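Local structure of endoglucanase (Ruminococcus champanellensis, 6WQV) at residues 77-82 with 117-122. The protein probably hydrolyses internal beta-1,4 linkages of cellulose and related plant polysaccharides such as xylan, as a broad-specificity family 5 endoglucanase. Numbering follows the deposited sequence.
With GLC (alpha-D-glucopyranose), chain E; BGC (beta-D-glucopyranose), chain B.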
# COMPACT_ATOMS: atom_id res chain seq x y z
N PRO A 77 -2.01 -0.61 5.87
CA PRO A 77 -0.61 -0.21 6.07
C PRO A 77 -0.25 -0.29 7.54
O PRO A 77 -1.00 0.19 8.40
CB PRO A 77 -0.57 1.23 5.55
CG PRO A 77 -1.96 1.75 5.76
CD PRO A 77 -2.87 0.55 5.55
N VAL A 78 0.88 -0.90 7.84
CA VAL A 78 1.32 -1.08 9.21
C VAL A 78 2.76 -0.64 9.34
O VAL A 78 3.64 -1.14 8.63
CB VAL A 78 1.18 -2.54 9.69
CG1 VAL A 78 1.68 -2.66 11.13
CG2 VAL A 78 -0.24 -3.03 9.55
N SER A 79 3.02 0.28 10.27
CA SER A 79 4.38 0.64 10.64
C SER A 79 4.75 -0.17 11.87
O SER A 79 4.07 -0.09 12.90
CB SER A 79 4.51 2.13 10.88
OG SER A 79 4.30 2.83 9.66
N TRP A 80 5.81 -0.97 11.75
CA TRP A 80 6.24 -1.86 12.81
C TRP A 80 7.38 -1.30 13.64
O TRP A 80 7.64 -1.81 14.74
CB TRP A 80 6.67 -3.20 12.19
CG TRP A 80 5.59 -3.84 11.35
CD1 TRP A 80 5.30 -3.58 10.04
CD2 TRP A 80 4.65 -4.85 11.77
NE1 TRP A 80 4.25 -4.36 9.62
CE2 TRP A 80 3.83 -5.14 10.66
CE3 TRP A 80 4.43 -5.52 12.98
CZ2 TRP A 80 2.80 -6.09 10.72
CZ3 TRP A 80 3.40 -6.47 13.03
CH2 TRP A 80 2.61 -6.74 11.91
N ILE A 81 8.03 -0.23 13.17
CA ILE A 81 9.26 0.25 13.79
C ILE A 81 9.10 0.54 15.28
O ILE A 81 9.95 0.17 16.09
CB ILE A 81 9.80 1.47 13.02
CG1 ILE A 81 11.12 1.95 13.61
CG2 ILE A 81 8.79 2.61 13.01
CD1 ILE A 81 11.77 3.09 12.84
N ASP A 82 8.01 1.21 15.67
CA ASP A 82 7.86 1.57 17.08
C ASP A 82 7.41 0.40 17.94
O ASP A 82 7.21 0.58 19.15
CB ASP A 82 6.89 2.73 17.26
CG ASP A 82 7.30 3.96 16.48
OD1 ASP A 82 8.50 4.30 16.47
OD2 ASP A 82 6.40 4.58 15.87
N ASN A 117 1.22 -4.87 4.88
CA ASN A 117 2.57 -4.46 4.50
C ASN A 117 3.42 -4.12 5.72
O ASN A 117 3.02 -4.31 6.88
CB ASN A 117 2.53 -3.29 3.49
CG ASN A 117 2.28 -1.94 4.14
OD1 ASN A 117 2.20 -1.81 5.36
ND2 ASN A 117 2.16 -0.90 3.30
N ILE A 118 4.65 -3.67 5.44
CA ILE A 118 5.42 -2.80 6.33
C ILE A 118 5.45 -1.42 5.67
O ILE A 118 5.55 -1.32 4.44
CB ILE A 118 6.83 -3.33 6.66
CG1 ILE A 118 7.81 -3.20 5.49
CG2 ILE A 118 6.78 -4.79 7.10
CD1 ILE A 118 9.21 -3.75 5.81
N HIS A 119 5.31 -0.36 6.48
CA HIS A 119 4.98 0.94 5.92
C HIS A 119 6.08 1.95 6.21
O HIS A 119 7.07 2.02 5.46
CB HIS A 119 3.56 1.37 6.34
CG HIS A 119 2.94 2.37 5.41
ND1 HIS A 119 2.32 2.01 4.23
CD2 HIS A 119 2.85 3.72 5.49
CE1 HIS A 119 1.87 3.09 3.63
NE2 HIS A 119 2.17 4.14 4.37
N HIS A 120 5.95 2.79 7.24
CA HIS A 120 6.93 3.85 7.48
C HIS A 120 8.12 3.31 8.27
O HIS A 120 8.33 3.62 9.45
CB HIS A 120 6.29 5.02 8.20
CG HIS A 120 5.25 5.76 7.42
ND1 HIS A 120 5.44 6.15 6.11
CD2 HIS A 120 4.02 6.21 7.77
CE1 HIS A 120 4.37 6.80 5.68
NE2 HIS A 120 3.49 6.85 6.68
N GLU A 121 8.95 2.52 7.58
CA GLU A 121 10.12 1.89 8.15
C GLU A 121 11.41 2.59 7.75
O GLU A 121 12.50 2.08 8.03
CB GLU A 121 10.20 0.43 7.70
CG GLU A 121 8.97 -0.40 8.05
CD GLU A 121 8.71 -0.51 9.55
OE1 GLU A 121 9.60 -0.85 10.34
OE2 GLU A 121 7.55 -0.27 9.95
N ASN A 122 11.32 3.74 7.10
CA ASN A 122 12.49 4.33 6.45
C ASN A 122 13.59 4.76 7.42
O ASN A 122 14.71 5.02 6.96
CB ASN A 122 12.03 5.51 5.59
CG ASN A 122 10.77 5.20 4.80
OD1 ASN A 122 9.68 5.68 5.12
ND2 ASN A 122 10.91 4.38 3.76
C1 GLC E . 2.63 7.62 0.12
C2 GLC E . 2.53 7.02 1.50
C3 GLC E . 1.44 7.42 2.40
C4 GLC E . 1.24 8.92 2.35
C5 GLC E . 0.88 9.27 0.93
C6 GLC E . 0.42 10.70 0.72
O1 GLC E . 2.01 6.95 -0.90
O2 GLC E . 2.60 5.57 1.34
O3 GLC E . 1.82 7.01 3.76
O4 GLC E . 0.22 9.29 3.28
O5 GLC E . 2.06 9.04 0.07
O6 GLC E . 1.42 11.59 1.00
C2 BGC B . -0.61 11.00 4.69
C3 BGC B . -0.21 12.14 5.56
C4 BGC B . 0.88 11.76 6.53
C5 BGC B . 2.07 11.17 5.82
C6 BGC B . 3.14 10.61 6.71
C1 BGC B . 0.58 10.40 3.96
O2 BGC B . -1.60 11.43 3.71
O3 BGC B . -1.40 12.61 6.30
O4 BGC B . 1.39 12.97 7.21
O5 BGC B . 1.61 10.03 4.97
O6 BGC B . 4.28 10.26 5.92
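With chi1 at 79°, Asn117 tucks CG between its own backbone N and carbonyl carbon, and the amide reaches Pro77 and Val78: OD1 accepts Val78 N at 3.0 Å, the donor tilted somewhat from the carbonyl plane. ND2 of the same amide lies in the plane of the His119 imidazole and donates to ND1 of that ring (3.1 Å). His119 CG stands anti to its backbone N (chi1 -157°), which lays one ring face against Pro77 CB, a CH-pi contact 3.6 Å from the centroid, and leaves NE2 to hydrogen-bond O3 of the bound alpha-D-glucopyranose at 3.0 Å. With an alanine at Asn117, Val78 N is likely to lose its acceptor and the His119 ring the amide that fixes its rotation. Farther along, Trp80 NE1 gives an almost straight bond to Asn117 O (3.0 Å), in the indole plane and on a lone pair, while Ile118 CG2 packs against Trp80 CD1. Glu121 OE2 accepts Trp80 N at 2.6 Å from its syn side, somewhat out of the carboxylate plane; its OE1 is hydrogen-bonded to Trp124 NE1. Ser79 OG accepts His120 N (2.9 Å) and also bonds Asp34 O. These loops follow neighbouring strands 73-76 and 113-117, forming part of the glycan-binding cleft at the C-terminal mouth of a TIM barrel.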